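Local structure of 2-hydroxyisobutyryl-CoA synthetase (Aquincola tertiaricarbonis, 6HDX) at residues 49-54 with 83-88; 279-284 with 327-332. The protein belongs to the ANL superfamily of AMP-binding enzymes, pairing a large AMP-binding region with a smaller C-terminal domain. All coordinates share one frame; numbering follows the deposited sequence.

The centres of contact 1 and contact 2 lie about 17 Å apart on the same side of the chain's centre. Contact 1 is partly buried and peripheral: helix 43-64 meets the start of helix 85-91 through aliphatic and aromatic groups, without a hydrogen bond between them. Contact 2 is buried and nearer the centre, where a loop beside the ligand site is held to the end of strand 322-329 and the residues just after it by two hydrogen bonds to one carbonyl oxygen. Leu54 packs on Thr328 and Leu330, Phe88 reaches Thr328, and Arg53 NH1 lies 3.0 Å from Leu330 O, a probable hydrogen bond. Residues 327-332 thus meet both helices and loop.

Contact 1 of 2, residues 49-54 with 83-88; sequences AILGRL and KSLEDF
Leu54 lies over one face of the Phe88 ring, its CG 3.8 Å from the ring centroid and 16° off the normal, the geometry of a CH-pi contact. The methine carbon is displaced toward the rim, and the two methyls spread over different parts of the ring: CD1 approaches Phe88 CZ to 3.7 Å, while Leu54 CD2 lies over the Phe88 CD2, CE2 and CG side. In the model chi1 of Leu54 is -119°, away from a staggered value; laying CG and both methyls over the ring either carries some torsional cost, or the angle reflects uncertainty in the fit. Leu54 CD2 also meets Leu85 CD2 at 3.7 Å, where the two side chains cross at about a right angle. This one methyl thus touches both the Phe88 ring and the Leu85 methyl.

One turn earlier, Leu51 carries its CG anti to the backbone N (chi1 175°), which directs both methyls to the backbone before helix 85-91. CD1 lies 3.6 Å from Ser84 C, and CD2 is 3.8 Å from Lys83 O, so this leucine packs on peptide atoms more than on a side chain; its CB is 4.3 Å from Leu85 CD2.

That backbone is fixed from within its own segment. Ser84, the N-cap, accepts from Asp87 N through OG at 3.2 Å, and Lys83 N donates to Asp87 OD2 at 2.8 Å, on its anti lone pair. Beyond the pair of helices, Tyr305 touches Leu54 and Leu85, and Thr328 touches Leu54 and Phe88, seating both helices on neighbouring sheet strands.

With no hydrogen bond between the segments and 280 Å² buried, the junction depends on shape and apolar burial, while Ser84 OG caps its own helix, Asp87 OD2 ties down Lys83 N and Glu86 turns to Arg316.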
loop_
_atom_site.group_PDB
_atom_site.type_symbol
_atom_site.label_atom_id
_atom_site.label_comp_id
_atom_site.label_asym_id
_atom_site.label_seq_id
_atom_site.Cartn_x
_atom_site.Cartn_y
_atom_site.Cartn_z
ATOM N N ALA A 49 18.206 -8.381 32.440
ATOM C CA ALA A 49 17.550 -9.247 31.473
ATOM C C ALA A 49 17.939 -8.823 30.056
ATOM O O ALA A 49 18.210 -9.690 29.229
ATOM C CB ALA A 49 16.045 -9.191 31.662
ATOM N N ILE A 50 18.041 -7.487 29.797
ATOM C CA ILE A 50 18.462 -6.929 28.502
ATOM C C ILE A 50 19.867 -7.447 28.207
ATOM O O ILE A 50 20.100 -7.952 27.109
ATOM C CB ILE A 50 18.363 -5.373 28.451
ATOM C CG1 ILE A 50 16.891 -4.909 28.421
ATOM C CG2 ILE A 50 19.152 -4.777 27.260
ATOM C CD1 ILE A 50 16.657 -3.504 29.017
ATOM N N LEU A 51 20.764 -7.391 29.211
ATOM C CA LEU A 51 22.137 -7.887 29.134
ATOM C C LEU A 51 22.141 -9.367 28.755
ATOM O O LEU A 51 22.851 -9.745 27.821
ATOM C CB LEU A 51 22.895 -7.647 30.453
ATOM C CG LEU A 51 24.319 -8.230 30.541
ATOM C CD1 LEU A 51 25.225 -7.672 29.434
ATOM C CD2 LEU A 51 24.917 -8.051 31.946
ATOM N N GLY A 52 21.320 -10.165 29.452
ATOM C CA GLY A 52 21.122 -11.582 29.168
ATOM C C GLY A 52 20.706 -11.803 27.722
ATOM O O GLY A 52 21.314 -12.612 27.017
ATOM N N ARG A 53 19.706 -11.031 27.248
ATOM C CA ARG A 53 19.198 -11.113 25.876
ATOM C C ARG A 53 20.260 -10.714 24.839
ATOM O O ARG A 53 20.372 -11.358 23.792
ATOM C CB ARG A 53 17.930 -10.248 25.707
ATOM C CG ARG A 53 17.297 -10.318 24.302
ATOM C CD ARG A 53 16.926 -11.732 23.826
ATOM N NE ARG A 53 15.981 -12.392 24.730
ATOM C CZ ARG A 53 14.668 -12.177 24.740
ATOM N NH1 ARG A 53 14.115 -11.340 23.867
ATOM N NH2 ARG A 53 13.898 -12.798 25.618
ATOM N N LEU A 54 21.034 -9.655 25.150
ATOM C CA LEU A 54 22.122 -9.115 24.334
ATOM C C LEU A 54 23.148 -10.214 24.035
ATOM O O LEU A 54 23.640 -10.306 22.913
ATOM C CB LEU A 54 22.772 -7.935 25.090
ATOM C CG LEU A 54 22.757 -6.519 24.475
ATOM C CD1 LEU A 54 21.758 -6.345 23.334
ATOM C CD2 LEU A 54 22.607 -5.455 25.543
ATOM N N LYS A 83 30.042 -8.999 29.244
ATOM C CA LYS A 83 29.803 -9.329 30.659
ATOM C C LYS A 83 29.018 -8.234 31.378
ATOM O O LYS A 83 28.627 -8.419 32.529
ATOM C CB LYS A 83 31.121 -9.648 31.416
ATOM C CG LYS A 83 32.066 -10.635 30.723
ATOM C CD LYS A 83 31.859 -12.072 31.163
ATOM C CE LYS A 83 33.064 -12.937 30.866
ATOM N NZ LYS A 83 34.127 -12.796 31.901
ATOM N N SER A 84 28.781 -7.100 30.690
ATOM C CA SER A 84 28.037 -5.933 31.186
ATOM C C SER A 84 27.619 -5.041 30.019
ATOM O O SER A 84 28.106 -5.217 28.905
ATOM C CB SER A 84 28.872 -5.131 32.182
ATOM O OG SER A 84 29.940 -4.453 31.543
ATOM N N LEU A 85 26.735 -4.060 30.295
ATOM C CA LEU A 85 26.260 -3.064 29.345
ATOM C C LEU A 85 27.407 -2.118 28.965
ATOM O O LEU A 85 27.443 -1.599 27.845
ATOM C CB LEU A 85 25.061 -2.294 29.939
ATOM C CG LEU A 85 23.745 -3.110 30.081
ATOM C CD1 LEU A 85 22.631 -2.250 30.654
ATOM C CD2 LEU A 85 23.297 -3.678 28.752
ATOM N N GLU A 86 28.367 -1.941 29.891
ATOM C CA GLU A 86 29.581 -1.160 29.684
ATOM C C GLU A 86 30.497 -1.871 28.656
ATOM O O GLU A 86 31.062 -1.200 27.792
ATOM C CB GLU A 86 30.298 -0.823 31.004
ATOM C CG GLU A 86 29.623 -1.259 32.312
ATOM C CD GLU A 86 28.197 -0.824 32.628
ATOM O OE1 GLU A 86 27.897 0.390 32.545
ATOM O OE2 GLU A 86 27.378 -1.711 32.970
ATOM N N ASP A 87 30.561 -3.230 28.683
ATOM C CA ASP A 87 31.324 -4.020 27.699
ATOM C C ASP A 87 30.714 -3.863 26.305
ATOM O O ASP A 87 31.449 -3.768 25.328
ATOM C CB ASP A 87 31.298 -5.510 28.037
ATOM C CG ASP A 87 32.189 -5.976 29.152
ATOM O OD1 ASP A 87 33.234 -5.325 29.403
ATOM O OD2 ASP A 87 31.881 -7.011 29.740
ATOM N N PHE A 88 29.371 -3.874 26.226
ATOM C CA PHE A 88 28.597 -3.725 24.999
ATOM C C PHE A 88 28.926 -2.416 24.269
ATOM O O PHE A 88 29.279 -2.454 23.099
ATOM C CB PHE A 88 27.087 -3.837 25.304
ATOM C CG PHE A 88 26.205 -4.056 24.099
ATOM C CD1 PHE A 88 26.267 -5.247 23.377
ATOM C CD2 PHE A 88 25.299 -3.080 23.693
ATOM C CE1 PHE A 88 25.460 -5.443 22.252
ATOM C CE2 PHE A 88 24.466 -3.291 22.590
ATOM C CZ PHE A 88 24.560 -4.464 21.871
#

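Contact 2 of 2, residues 279-284 with 327-332; sequences AEMSPF and YTHLER. With HIU ((2R)-3-hydroxy-2-methylpropanoic acid), chain C; 8LH ([[(2~{R},3~{S},4~{R},5~{R})-5-(6-aminopurin-9-yl)-3,4-bis(oxidanyl)oxolan-2-yl]methoxy-oxidanyl-phosphoryl] (2~{R})-2-methyl-3-oxidanyl-propanoate), chain B.
Ser282 O is gripped by two donors from residues 327-332, coming from opposite faces of its carbonyl plane. His329 NE2 donates at 2.8 Å from above that plane, with a bent N-H...O angle of 130°, whereas Arg332 NH1 donates at 3.0 Å along a straighter path of 157° and keeps the oxygen close to its guanidinium plane. This carbonyl belongs to the cis peptide bond between Ser282 and Pro283.

The imidazole is fixed on several sides. Met281 CE stands over the ring centre, 3.6 Å from the centroid and 5° off the normal, a CH-pi contact; Arg332 CD lies against the opposite face. Bends at chi2 and chi3 fold the methionine chain to this position, where CE also touches Tyr327 CB at 3.6 Å. Glu280 O approaches His329 CE1 at the ring edge to 3.1 Å, and ND1 is bonded to Met337 N.

Arg332 extends the network through a water that accepts from NH1 and donates to Ala279 O at 2.9 Å. That oxygen accepts from Ser282 N, closing a type I turn, and also from Ser282 OG on the same face; Arg332 NE pairs with Asp143.

One face of Phe284 lies under HIU C4 or, in the overlapping 8LH, C5; Ala279 N bonds weakly to 8LH O3. The two hydrogen bonds satisfying buried Ser282 O would be expected to hold this pocket-lining loop to His329 and Arg332.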
loop_
_atom_site.group_PDB
_atom_site.type_symbol
_atom_site.label_atom_id
_atom_site.label_comp_id
_atom_site.label_asym_id
_atom_site.label_seq_id
_atom_site.Cartn_x
_atom_site.Cartn_y
_atom_site.Cartn_z
ATOM N N ALA A 279 13.739 2.348 9.744
ATOM C CA ALA A 279 13.157 1.225 9.000
ATOM C C ALA A 279 13.944 -0.047 9.260
ATOM O O ALA A 279 13.346 -1.121 9.384
ATOM C CB ALA A 279 13.164 1.547 7.506
ATOM N N GLU A 280 15.291 0.065 9.354
ATOM C CA GLU A 280 16.191 -1.070 9.646
ATOM C C GLU A 280 15.870 -1.628 11.038
ATOM O O GLU A 280 16.071 -2.820 11.306
ATOM C CB GLU A 280 17.674 -0.636 9.635
ATOM C CG GLU A 280 18.227 -0.203 8.293
ATOM C CD GLU A 280 17.907 1.226 7.872
ATOM O OE1 GLU A 280 17.199 1.949 8.610
ATOM O OE2 GLU A 280 18.354 1.614 6.774
ATOM N N MET A 281 15.388 -0.747 11.905
ATOM C CA MET A 281 15.022 -1.031 13.290
ATOM C C MET A 281 13.552 -1.385 13.502
ATOM O O MET A 281 13.082 -1.243 14.630
ATOM C CB MET A 281 15.433 0.133 14.224
ATOM C CG MET A 281 16.937 0.379 14.312
ATOM S SD MET A 281 18.022 -1.070 14.440
ATOM C CE MET A 281 17.384 -1.896 15.928
ATOM N N SER A 282 12.816 -1.855 12.467
ATOM C CA SER A 282 11.426 -2.289 12.710
ATOM C C SER A 282 11.482 -3.451 13.727
ATOM O O SER A 282 12.356 -4.300 13.579
ATOM C CB SER A 282 10.743 -2.762 11.434
ATOM O OG SER A 282 10.668 -1.717 10.484
ATOM N N PRO A 283 10.657 -3.504 14.805
ATOM C CA PRO A 283 9.570 -2.577 15.209
ATOM C C PRO A 283 10.093 -1.175 15.572
ATOM O O PRO A 283 10.676 -0.979 16.631
ATOM C CB PRO A 283 8.931 -3.298 16.411
ATOM C CG PRO A 283 10.035 -4.171 16.975
ATOM C CD PRO A 283 10.819 -4.613 15.769
ATOM N N PHE A 284 9.900 -0.208 14.668
ATOM C CA PHE A 284 10.407 1.169 14.773
ATOM C C PHE A 284 9.690 2.019 15.819
ATOM O O PHE A 284 10.178 3.097 16.150
ATOM C CB PHE A 284 10.387 1.865 13.395
ATOM C CG PHE A 284 9.019 1.873 12.770
ATOM C CD1 PHE A 284 8.056 2.796 13.175
ATOM C CD2 PHE A 284 8.674 0.934 11.795
ATOM C CE1 PHE A 284 6.772 2.773 12.629
ATOM C CE2 PHE A 284 7.401 0.945 11.222
ATOM C CZ PHE A 284 6.462 1.859 11.648
ATOM N N TYR A 327 21.074 1.573 18.138
ATOM C CA TYR A 327 20.007 0.621 18.419
ATOM C C TYR A 327 20.366 -0.837 18.210
ATOM O O TYR A 327 21.076 -1.166 17.258
ATOM C CB TYR A 327 18.775 0.942 17.560
ATOM C CG TYR A 327 18.216 2.349 17.626
ATOM C CD1 TYR A 327 17.408 2.751 18.691
ATOM C CD2 TYR A 327 18.355 3.225 16.551
ATOM C CE1 TYR A 327 16.781 4.000 18.694
ATOM C CE2 TYR A 327 17.721 4.468 16.537
ATOM C CZ TYR A 327 16.943 4.853 17.615
ATOM O OH TYR A 327 16.347 6.086 17.615
ATOM N N THR A 328 19.799 -1.715 19.080
ATOM C CA THR A 328 19.951 -3.165 19.006
ATOM C C THR A 328 18.616 -3.903 19.133
ATOM O O THR A 328 17.914 -3.725 20.129
ATOM C CB THR A 328 20.980 -3.698 20.028
ATOM O OG1 THR A 328 22.247 -3.069 19.808
ATOM C CG2 THR A 328 21.135 -5.235 19.955
ATOM N N HIS A 329 18.317 -4.792 18.160
ATOM C CA HIS A 329 17.144 -5.671 18.190
ATOM C C HIS A 329 17.281 -6.710 19.301
ATOM O O HIS A 329 18.319 -7.387 19.398
ATOM C CB HIS A 329 16.973 -6.439 16.843
ATOM C CG HIS A 329 16.338 -5.631 15.751
ATOM N ND1 HIS A 329 16.975 -5.426 14.537
ATOM C CD2 HIS A 329 15.144 -4.998 15.730
ATOM C CE1 HIS A 329 16.147 -4.688 13.822
ATOM N NE2 HIS A 329 15.047 -4.376 14.514
ATOM N N LEU A 330 16.220 -6.886 20.104
ATOM C CA LEU A 330 16.213 -7.951 21.118
ATOM C C LEU A 330 15.260 -9.116 20.740
ATOM O O LEU A 330 15.302 -10.176 21.362
ATOM C CB LEU A 330 15.874 -7.385 22.514
ATOM C CG LEU A 330 16.805 -6.290 23.084
ATOM C CD1 LEU A 330 16.422 -5.966 24.498
ATOM C CD2 LEU A 330 18.274 -6.731 23.071
ATOM N N GLU A 331 14.399 -8.913 19.731
ATOM C CA GLU A 331 13.380 -9.880 19.325
ATOM C C GLU A 331 13.308 -10.106 17.822
ATOM O O GLU A 331 12.207 -10.250 17.270
ATOM C CB GLU A 331 12.010 -9.468 19.899
ATOM C CG GLU A 331 11.943 -9.577 21.422
ATOM C CD GLU A 331 10.606 -9.281 22.067
ATOM O OE1 GLU A 331 9.709 -8.729 21.392
ATOM O OE2 GLU A 331 10.462 -9.596 23.266
ATOM N N ARG A 332 14.472 -10.161 17.149
ATOM C CA ARG A 332 14.525 -10.404 15.694
ATOM C C ARG A 332 15.579 -11.431 15.287
ATOM O O ARG A 332 16.709 -11.390 15.776
ATOM C CB ARG A 332 14.697 -9.084 14.903
ATOM C CG ARG A 332 13.421 -8.240 14.828
ATOM C CD ARG A 332 13.399 -7.223 13.702
ATOM N NE ARG A 332 13.614 -7.794 12.365
ATOM C CZ ARG A 332 13.701 -7.076 11.251
ATOM N NH1 ARG A 332 13.574 -5.753 11.292
ATOM N NH2 ARG A 332 13.933 -7.671 10.090
HETATM O O1 HIU C . 10.959 5.493 11.987
HETATM C C1 HIU C . 10.870 5.456 10.629
HETATM O O2 HIU C . 11.109 6.429 9.916
HETATM C C2 HIU C . 10.279 4.139 10.059
HETATM C C3 HIU C . 10.615 3.846 8.584
HETATM C C4 HIU C . 8.785 4.266 10.160
HETATM O O3 HIU C . 8.394 5.563 9.744
HETATM C C1 8LH B . 12.518 10.737 12.813
HETATM C C2 8LH B . 11.455 10.209 13.443
HETATM C C3 8LH B . 10.916 10.879 14.495
HETATM C C4 8LH B . 12.006 8.895 11.802
HETATM N N1 8LH B . 11.459 12.012 14.962
HETATM N N2 8LH B . 13.048 11.919 13.199
HETATM O O1 8LH B . 8.879 5.822 9.994
HETATM C C5 8LH B . 9.796 5.132 10.812
HETATM C C6 8LH B . 10.794 4.423 9.881
HETATM C C7 8LH B . 10.100 3.381 8.985
HETATM C C8 8LH B . 11.591 5.438 9.025
HETATM O O2 8LH B . 11.182 6.583 8.818
HETATM O O3 8LH B . 12.774 4.951 8.552
HETATM P P1 8LH B . 13.643 5.719 7.475
HETATM O O4 8LH B . 12.601 5.991 6.336
HETATM O O5 8LH B . 14.845 4.990 7.060
HETATM O O6 8LH B . 14.097 7.091 8.159
HETATM C C9 8LH B . 14.736 7.055 9.434
HETATM C C10 8LH B . 15.153 8.462 9.770
HETATM O O7 8LH B . 13.974 9.310 9.727
HETATM C C11 8LH B . 15.613 8.495 11.174
HETATM O O8 8LH B . 17.004 8.128 11.258
HETATM C C12 8LH B . 15.369 9.985 11.518
HETATM O O9 8LH B . 16.380 10.887 10.895
HETATM C C13 8LH B . 14.018 10.211 10.867
HETATM N N3 8LH B . 12.854 9.929 11.803
HETATM N N4 8LH B . 11.141 9.075 12.799
HETATM C C14 8LH B . 12.549 12.585 14.307
HETATM N N5 8LH B . 9.832 10.393 15.087
HETATM O O HOH W 1 13.343 -3.943 8.791
#